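Long-range contacts in beta-Ala-His dipeptidase (Homo sapiens, PDB 3DLJ), which catalyses the zinc-dependent hydrolysis of Xaa-His dipeptides, above all carnosine and anserine: residues 202-210 / 443-453; 216-224 / 395-405. All coordinates share one frame; numbering follows the deposited sequence.

Interaction 1: residues 202-210 / 443-453; sequences IVISDNLWI and VVLIPLGAVDD. With ZN (zinc ion), chain D.
Val203 and Ile204 run parallel to Val444 and Leu445, at the border of the six-stranded sheet of the zinc-binding part of the chain. Backbone bonds alternate across the pair: Val444 N donates to Ile202 O, Ile204 N reaches Val444 O at 3.1 Å, and Ile446 N closes on Ile204 O. Beyond the strands Trp209 N donates to Gly449 O at 2.8 Å.

Branched apolar residues suit both faces of the sheet. On one, Val203 CG2 lies beside Val444 CG1 at 3.5 Å, and Val203 packs against Trp151 of helix 141-160 and Phe477 of helix 464-482; on the other, Leu445 CD2 rests on Ile204 CB at 3.6 Å. Gly449 suits its place because a beta carbon there would collide with Leu208 CD2.

Polar side chains take over where the strands end. Ser205 OG stands opposite its backbone N (chi1 -171°), from where it donates to Ile446 O, 2.6 Å away and almost in line with that carbonyl (177°). A water donates to Ser205 OG and Asn207 O and accepts from Leu448 N at 2.8 Å. The Trp209 indole sets CD1 against Pro447 CG, 3.6 Å apart, and carries Gly449 O over one face; its NE1 meets Pro447 O at 2.9 Å from above the carbonyl plane, 61° out of it.

Asp206, which binds zinc through OD2 with His110 and Asp143, sits between the bonded Ser205 and Asn207, whose O also accepts weakly from Gly449 N; Asp206 N bonds to Asn207 OD1. This bonding probably limits how far the metal ligand's backbone can shift.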
loop_
_atom_site.group_PDB
_atom_site.type_symbol
_atom_site.label_atom_id
_atom_site.label_comp_id
_atom_site.label_asym_id
_atom_site.label_seq_id
_atom_site.Cartn_x
_atom_site.Cartn_y
_atom_site.Cartn_z
ATOM N N ILE A 202 -9.278 -11.864 9.493
ATOM C CA ILE A 202 -9.339 -10.760 8.510
ATOM C C ILE A 202 -8.232 -10.908 7.468
ATOM O O ILE A 202 -7.099 -11.198 7.816
ATOM C CB ILE A 202 -9.253 -9.355 9.190
ATOM C CG1 ILE A 202 -10.452 -9.137 10.134
ATOM C CG2 ILE A 202 -9.126 -8.223 8.150
ATOM C CD1 ILE A 202 -10.271 -8.004 11.147
ATOM N N VAL A 203 -8.584 -10.716 6.195
ATOM C CA VAL A 203 -7.648 -10.831 5.076
ATOM C C VAL A 203 -7.450 -9.478 4.384
ATOM O O VAL A 203 -8.394 -8.706 4.206
ATOM C CB VAL A 203 -8.142 -11.874 4.014
ATOM C CG1 VAL A 203 -7.200 -11.916 2.789
ATOM C CG2 VAL A 203 -8.272 -13.242 4.622
ATOM N N ILE A 204 -6.201 -9.199 4.027
ATOM C CA ILE A 204 -5.834 -8.045 3.206
ATOM C C ILE A 204 -4.970 -8.591 2.078
ATOM O O ILE A 204 -4.080 -9.411 2.311
ATOM C CB ILE A 204 -5.040 -6.960 4.009
ATOM C CG1 ILE A 204 -5.854 -6.440 5.213
ATOM C CG2 ILE A 204 -4.554 -5.785 3.074
ATOM C CD1 ILE A 204 -5.064 -5.476 6.145
ATOM N N SER A 205 -5.241 -8.146 0.861
ATOM C CA SER A 205 -4.436 -8.515 -0.281
ATOM C C SER A 205 -4.011 -7.241 -1.010
ATOM O O SER A 205 -4.627 -6.832 -2.001
ATOM C CB SER A 205 -5.240 -9.442 -1.209
ATOM O OG SER A 205 -4.429 -10.006 -2.233
ATOM N N ASP A 206 -2.955 -6.602 -0.530
ATOM C CA ASP A 206 -2.540 -5.339 -1.121
ATOM C C ASP A 206 -1.046 -5.171 -1.000
ATOM O O ASP A 206 -0.545 -4.185 -0.450
ATOM C CB ASP A 206 -3.281 -4.181 -0.452
ATOM C CG ASP A 206 -3.202 -2.874 -1.263
ATOM O OD1 ASP A 206 -2.671 -2.891 -2.410
ATOM O OD2 ASP A 206 -3.657 -1.824 -0.725
ATOM N N ASN A 207 -0.326 -6.155 -1.513
ATOM C CA ASN A 207 1.127 -6.199 -1.397
ATOM C C ASN A 207 1.706 -7.178 -2.392
ATOM O O ASN A 207 0.956 -7.898 -3.065
ATOM C CB ASN A 207 1.582 -6.480 0.043
ATOM C CG ASN A 207 0.902 -7.681 0.664
ATOM O OD1 ASN A 207 -0.333 -7.746 0.818
ATOM N ND2 ASN A 207 1.718 -8.626 1.078
ATOM N N LEU A 208 3.029 -7.167 -2.522
ATOM C CA LEU A 208 3.702 -7.844 -3.608
ATOM C C LEU A 208 4.598 -9.004 -3.151
ATOM O O LEU A 208 5.093 -9.020 -2.019
ATOM C CB LEU A 208 4.549 -6.829 -4.379
ATOM C CG LEU A 208 3.915 -5.494 -4.785
ATOM C CD1 LEU A 208 4.906 -4.713 -5.605
ATOM C CD2 LEU A 208 2.596 -5.673 -5.529
ATOM N N TRP A 209 4.803 -9.963 -4.053
ATOM C CA TRP A 209 5.831 -10.990 -3.876
ATOM C C TRP A 209 7.190 -10.325 -4.049
ATOM O O TRP A 209 7.261 -9.161 -4.413
ATOM C CB TRP A 209 5.688 -12.137 -4.879
ATOM C CG TRP A 209 4.341 -12.818 -4.933
ATOM C CD1 TRP A 209 3.379 -12.850 -3.962
ATOM C CD2 TRP A 209 3.820 -13.565 -6.032
ATOM N NE1 TRP A 209 2.285 -13.565 -4.397
ATOM C CE2 TRP A 209 2.529 -14.011 -5.666
ATOM C CE3 TRP A 209 4.314 -13.889 -7.306
ATOM C CZ2 TRP A 209 1.727 -14.778 -6.517
ATOM C CZ3 TRP A 209 3.511 -14.659 -8.160
ATOM C CH2 TRP A 209 2.229 -15.093 -7.757
ATOM N N ILE A 210 8.262 -11.055 -3.769
ATOM C CA ILE A 210 9.611 -10.504 -3.933
ATOM C C ILE A 210 10.339 -11.202 -5.097
ATOM O O ILE A 210 11.247 -10.651 -5.698
ATOM C CB ILE A 210 10.420 -10.505 -2.578
ATOM C CG1 ILE A 210 11.653 -9.577 -2.651
ATOM C CG2 ILE A 210 10.772 -11.944 -2.119
ATOM C CD1 ILE A 210 11.369 -8.081 -2.305
ATOM N N VAL A 443 -4.949 -10.559 11.369
ATOM C CA VAL A 443 -4.873 -10.128 9.958
ATOM C C VAL A 443 -3.845 -10.983 9.189
ATOM O O VAL A 443 -2.705 -11.157 9.649
ATOM C CB VAL A 443 -4.589 -8.589 9.820
ATOM C CG1 VAL A 443 -3.948 -8.247 8.491
ATOM C CG2 VAL A 443 -5.869 -7.785 9.942
ATOM N N VAL A 444 -4.265 -11.537 8.053
ATOM C CA VAL A 444 -3.345 -12.266 7.171
ATOM C C VAL A 444 -3.135 -11.508 5.855
ATOM O O VAL A 444 -4.096 -11.148 5.165
ATOM C CB VAL A 444 -3.819 -13.737 6.909
ATOM C CG1 VAL A 444 -5.256 -13.765 6.413
ATOM C CG2 VAL A 444 -2.899 -14.454 5.918
ATOM N N LEU A 445 -1.881 -11.258 5.512
ATOM C CA LEU A 445 -1.585 -10.582 4.253
ATOM C C LEU A 445 -1.252 -11.567 3.142
ATOM O O LEU A 445 -0.216 -12.224 3.165
ATOM C CB LEU A 445 -0.470 -9.536 4.409
ATOM C CG LEU A 445 -0.583 -8.517 5.539
ATOM C CD1 LEU A 445 0.682 -7.706 5.556
ATOM C CD2 LEU A 445 -1.785 -7.617 5.380
ATOM N N ILE A 446 -2.148 -11.655 2.162
ATOM C CA ILE A 446 -1.950 -12.526 1.005
ATOM C C ILE A 446 -1.656 -11.685 -0.245
ATOM O O ILE A 446 -2.565 -11.185 -0.885
ATOM C CB ILE A 446 -3.169 -13.464 0.772
ATOM C CG1 ILE A 446 -3.598 -14.117 2.107
ATOM C CG2 ILE A 446 -2.828 -14.516 -0.270
ATOM C CD1 ILE A 446 -4.836 -15.014 2.031
ATOM N N PRO A 447 -0.371 -11.541 -0.589
ATOM C CA PRO A 447 0.016 -10.749 -1.742
ATOM C C PRO A 447 -0.406 -11.444 -3.040
ATOM O O PRO A 447 -0.218 -12.645 -3.161
ATOM C CB PRO A 447 1.546 -10.663 -1.616
ATOM C CG PRO A 447 1.954 -11.857 -0.775
ATOM C CD PRO A 447 0.781 -12.165 0.106
ATOM N N LEU A 448 -1.007 -10.692 -3.976
ATOM C CA LEU A 448 -1.270 -11.197 -5.337
ATOM C C LEU A 448 -0.337 -10.576 -6.375
ATOM O O LEU A 448 -0.137 -11.139 -7.461
ATOM C CB LEU A 448 -2.732 -10.979 -5.774
ATOM C CG LEU A 448 -3.888 -11.795 -5.186
ATOM C CD1 LEU A 448 -5.066 -11.841 -6.172
ATOM C CD2 LEU A 448 -3.433 -13.168 -4.851
ATOM N N GLY A 449 0.247 -9.433 -6.034
ATOM C CA GLY A 449 1.100 -8.712 -6.961
ATOM C C GLY A 449 2.489 -9.275 -7.172
ATOM O O GLY A 449 3.055 -9.914 -6.290
ATOM N N ALA A 450 3.042 -9.052 -8.363
ATOM C CA ALA A 450 4.444 -9.367 -8.601
ATOM C C ALA A 450 5.299 -8.204 -8.147
ATOM O O ALA A 450 4.835 -7.066 -8.057
ATOM C CB ALA A 450 4.727 -9.713 -10.074
ATOM N N VAL A 451 6.564 -8.511 -7.899
ATOM C CA VAL A 451 7.570 -7.565 -7.405
ATOM C C VAL A 451 7.682 -6.337 -8.304
ATOM O O VAL A 451 7.961 -5.228 -7.828
ATOM C CB VAL A 451 8.955 -8.313 -7.255
ATOM C CG1 VAL A 451 9.548 -8.705 -8.618
ATOM C CG2 VAL A 451 9.939 -7.506 -6.419
ATOM N N ASP A 452 7.426 -6.524 -9.603
ATOM C CA ASP A 452 7.590 -5.445 -10.571
ATOM C C ASP A 452 6.279 -4.778 -11.054
ATOM O O ASP A 452 6.235 -4.157 -12.119
ATOM C CB ASP A 452 8.427 -5.932 -11.745
ATOM C CG ASP A 452 7.726 -7.020 -12.574
ATOM O OD1 ASP A 452 6.740 -7.623 -12.110
ATOM O OD2 ASP A 452 8.177 -7.262 -13.708
ATOM N N ASP A 453 5.228 -4.883 -10.246
ATOM C CA ASP A 453 3.903 -4.361 -10.614
ATOM C C ASP A 453 3.856 -2.849 -10.713
ATOM O O ASP A 453 3.029 -2.321 -11.427
ATOM C CB ASP A 453 2.829 -4.877 -9.659
ATOM C CG ASP A 453 2.321 -6.290 -10.029
ATOM O OD1 ASP A 453 2.826 -6.914 -10.965
ATOM O OD2 ASP A 453 1.396 -6.797 -9.381
HETATM ZN ZN ZN D . -3.566 -0.274 -1.723
HETATM O O HOH W 1 -2.164 -8.202 -3.411
#

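Interaction 2: residues 216-224 / 395-405; sequences AITYGTRGN and PWIANIDDTQY
Tyr405 reaches from its helix to the strand, where OH donates to Thr218 O at 2.8 Å, the acceptor lying at the edge of the ring near its plane. Ile217 CG2 presses on the same ring, 3.3 Å from CE1, and Tyr219 CB also touches CE1. A phenylalanine in place of Tyr405 would remove the hydroxyl and would probably leave Thr218 O without this donor.

Alongside, the strands pair antiparallel: Ala398 N points straight at Tyr219 O (2.6 Å, 178° at the hydrogen), Thr221 N bonds to Trp396 O at 2.8 Å, and the return bond from Trp396 N to Thr221 O is weak. Gly220 fits opposite Ile397, whose CD1 would crowd a beta carbon there. Trp396 reaches CZ3 to 3.4 Å from Tyr219 C because its CG is turned away from the backbone N (chi1 166°), while Thr221 OG1 packs on its CB.

Farther out, helix 430-438 and Leu445 cover Trp396. Tyr405 OH also accepts a weak hydrogen bond from Leu445 N, and Val443 O is a weak second acceptor near it. Strand 216-232 pairs on with 421-425 and 346-355, consistent with the junction between the catalytic and lid domains of M20 peptidases.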
loop_
_atom_site.group_PDB
_atom_site.type_symbol
_atom_site.label_atom_id
_atom_site.label_comp_id
_atom_site.label_asym_id
_atom_site.label_seq_id
_atom_site.Cartn_x
_atom_site.Cartn_y
_atom_site.Cartn_z
ATOM N N ALA A 216 4.183 -15.829 -1.945
ATOM C CA ALA A 216 4.558 -15.399 -0.618
ATOM C C ALA A 216 3.359 -15.255 0.281
ATOM O O ALA A 216 2.217 -15.152 -0.199
ATOM C CB ALA A 216 5.308 -14.079 -0.701
ATOM N N ILE A 217 3.638 -15.283 1.583
ATOM C CA ILE A 217 2.727 -14.782 2.600
ATOM C C ILE A 217 3.504 -13.760 3.433
ATOM O O ILE A 217 4.661 -13.998 3.786
ATOM C CB ILE A 217 2.152 -15.916 3.512
ATOM C CG1 ILE A 217 1.188 -16.805 2.737
ATOM C CG2 ILE A 217 1.365 -15.335 4.668
ATOM C CD1 ILE A 217 1.199 -18.256 3.211
ATOM N N THR A 218 2.859 -12.634 3.745
ATOM C CA THR A 218 3.519 -11.495 4.379
ATOM C C THR A 218 3.035 -11.349 5.817
ATOM O O THR A 218 1.830 -11.293 6.074
ATOM C CB THR A 218 3.272 -10.217 3.549
ATOM O OG1 THR A 218 3.656 -10.469 2.181
ATOM C CG2 THR A 218 4.046 -9.000 4.108
ATOM N N TYR A 219 3.975 -11.309 6.759
ATOM C CA TYR A 219 3.639 -11.341 8.184
ATOM C C TYR A 219 4.211 -10.175 8.989
ATOM O O TYR A 219 4.023 -10.117 10.213
ATOM C CB TYR A 219 4.090 -12.661 8.819
ATOM C CG TYR A 219 5.594 -12.820 8.937
ATOM C CD1 TYR A 219 6.282 -12.405 10.096
ATOM C CD2 TYR A 219 6.331 -13.411 7.907
ATOM C CE1 TYR A 219 7.659 -12.557 10.201
ATOM C CE2 TYR A 219 7.700 -13.574 8.010
ATOM C CZ TYR A 219 8.357 -13.148 9.157
ATOM O OH TYR A 219 9.714 -13.311 9.247
ATOM N N GLY A 220 4.919 -9.274 8.315
ATOM C CA GLY A 220 5.428 -8.082 8.966
ATOM C C GLY A 220 5.616 -6.935 8.015
ATOM O O GLY A 220 5.922 -7.145 6.850
ATOM N N THR A 221 5.427 -5.717 8.523
ATOM C CA THR A 221 5.552 -4.495 7.726
ATOM C C THR A 221 6.400 -3.439 8.454
ATOM O O THR A 221 6.520 -3.463 9.658
ATOM C CB THR A 221 4.151 -3.868 7.387
ATOM O OG1 THR A 221 3.464 -3.547 8.603
ATOM C CG2 THR A 221 3.284 -4.815 6.565
ATOM N N ARG A 222 6.966 -2.480 7.731
ATOM C CA ARG A 222 7.664 -1.400 8.415
ATOM C C ARG A 222 6.681 -0.314 8.856
ATOM O O ARG A 222 5.598 -0.212 8.316
ATOM C CB ARG A 222 8.768 -0.816 7.538
ATOM C CG ARG A 222 9.937 -1.752 7.312
ATOM C CD ARG A 222 11.181 -0.966 6.918
ATOM N NE ARG A 222 11.116 -0.625 5.504
ATOM C CZ ARG A 222 12.147 -0.316 4.731
ATOM N NH1 ARG A 222 13.414 -0.284 5.198
ATOM N NH2 ARG A 222 11.893 -0.059 3.470
ATOM N N GLY A 223 7.064 0.465 9.867
ATOM C CA GLY A 223 6.391 1.716 10.179
ATOM C C GLY A 223 6.836 2.821 9.231
ATOM O O GLY A 223 7.579 2.574 8.265
ATOM N N ASN A 224 6.364 4.041 9.493
ATOM C CA ASN A 224 6.789 5.195 8.713
ATOM C C ASN A 224 6.720 6.515 9.476
ATOM O O ASN A 224 5.920 6.677 10.386
ATOM C CB ASN A 224 6.032 5.308 7.369
ATOM C CG ASN A 224 6.856 6.063 6.302
ATOM O OD1 ASN A 224 8.015 6.402 6.531
ATOM N ND2 ASN A 224 6.266 6.312 5.152
ATOM N N PRO A 395 5.649 -0.118 13.250
ATOM C CA PRO A 395 5.624 -1.343 12.446
ATOM C C PRO A 395 4.645 -2.384 12.976
ATOM O O PRO A 395 4.206 -2.323 14.128
ATOM C CB PRO A 395 7.063 -1.855 12.532
ATOM C CG PRO A 395 7.644 -1.207 13.671
ATOM C CD PRO A 395 6.932 0.057 13.954
ATOM N N TRP A 396 4.300 -3.329 12.122
ATOM C CA TRP A 396 3.343 -4.344 12.457
ATOM C C TRP A 396 3.971 -5.698 12.173
ATOM O O TRP A 396 4.718 -5.860 11.204
ATOM C CB TRP A 396 2.066 -4.131 11.642
ATOM C CG TRP A 396 1.074 -5.305 11.640
ATOM C CD1 TRP A 396 0.001 -5.485 12.481
ATOM C CD2 TRP A 396 1.061 -6.418 10.736
ATOM N NE1 TRP A 396 -0.665 -6.644 12.162
ATOM C CE2 TRP A 396 -0.036 -7.237 11.096
ATOM C CE3 TRP A 396 1.870 -6.805 9.662
ATOM C CZ2 TRP A 396 -0.345 -8.428 10.404
ATOM C CZ3 TRP A 396 1.561 -7.980 8.976
ATOM C CH2 TRP A 396 0.465 -8.778 9.351
ATOM N N ILE A 397 3.661 -6.653 13.047
ATOM C CA ILE A 397 4.072 -8.049 12.929
ATOM C C ILE A 397 2.901 -8.957 13.288
ATOM O O ILE A 397 2.215 -8.730 14.297
ATOM C CB ILE A 397 5.257 -8.373 13.875
ATOM C CG1 ILE A 397 5.935 -9.689 13.480
ATOM C CG2 ILE A 397 4.805 -8.385 15.343
ATOM C CD1 ILE A 397 7.115 -9.502 12.532
ATOM N N ALA A 398 2.665 -9.978 12.465
ATOM C CA ALA A 398 1.702 -11.014 12.807
ATOM C C ALA A 398 2.418 -12.180 13.472
ATOM O O ALA A 398 3.645 -12.312 13.375
ATOM C CB ALA A 398 0.950 -11.486 11.575
ATOM N N ASN A 399 1.642 -13.011 14.173
ATOM C CA ASN A 399 2.140 -14.292 14.637
ATOM C C ASN A 399 2.029 -15.270 13.472
ATOM O O ASN A 399 0.917 -15.652 13.072
ATOM C CB ASN A 399 1.345 -14.781 15.849
ATOM N N ILE A 400 3.181 -15.628 12.895
ATOM C CA ILE A 400 3.255 -16.711 11.910
ATOM C C ILE A 400 2.764 -18.013 12.585
ATOM O O ILE A 400 2.837 -18.152 13.823
ATOM C CB ILE A 400 4.691 -16.888 11.365
ATOM N N ASP A 401 2.235 -18.946 11.794
ATOM C CA ASP A 401 1.667 -20.175 12.351
ATOM C C ASP A 401 0.405 -19.907 13.200
ATOM O O ASP A 401 -0.017 -20.751 13.994
ATOM C CB ASP A 401 2.726 -20.970 13.142
ATOM N N ASP A 402 -0.194 -18.728 13.027
ATOM C CA ASP A 402 -1.576 -18.498 13.456
ATOM C C ASP A 402 -2.484 -19.290 12.502
ATOM O O ASP A 402 -2.044 -19.705 11.420
ATOM C CB ASP A 402 -1.926 -17.002 13.425
ATOM N N THR A 403 -3.738 -19.507 12.892
ATOM C CA THR A 403 -4.654 -20.324 12.086
ATOM C C THR A 403 -4.940 -19.705 10.701
ATOM O O THR A 403 -4.953 -20.417 9.693
ATOM C CB THR A 403 -5.964 -20.671 12.855
ATOM N N GLN A 404 -5.144 -18.388 10.653
ATOM C CA GLN A 404 -5.241 -17.653 9.385
ATOM C C GLN A 404 -4.005 -17.876 8.483
ATOM O O GLN A 404 -4.145 -18.050 7.265
ATOM C CB GLN A 404 -5.439 -16.149 9.648
ATOM N N TYR A 405 -2.812 -17.875 9.093
ATOM C CA TYR A 405 -1.537 -18.055 8.371
ATOM C C TYR A 405 -1.336 -19.450 7.782
ATOM O O TYR A 405 -0.818 -19.576 6.675
ATOM C CB TYR A 405 -0.312 -17.545 9.188
ATOM C CG TYR A 405 -0.129 -16.056 8.969
ATOM C CD1 TYR A 405 0.691 -15.573 7.950
ATOM C CD2 TYR A 405 -0.853 -15.131 9.715
ATOM C CE1 TYR A 405 0.820 -14.204 7.709
ATOM C CE2 TYR A 405 -0.737 -13.770 9.484
ATOM C CZ TYR A 405 0.094 -13.307 8.478
ATOM O OH TYR A 405 0.188 -11.952 8.243
#

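Going from the N terminus, the chain passes residues 202-210, then 216-224, and only much later returns through 395-405 and 443-453. Interaction 2 closes the shorter excursion, with 170 residues between its segments, and interaction 1 closes the longer one around it, with 232, so the two nest and do not cross. Interaction 1 adds the last strand to the six-stranded sheet beside the zinc site; interaction 2 belongs to the separate mixed sheet built round strand 216-232. Their centres are about 11 Å apart, and they meet directly: Leu445 O lies 3.2 Å from Thr218 N, a probable hydrogen bond that ties the border strand of one sheet to the other.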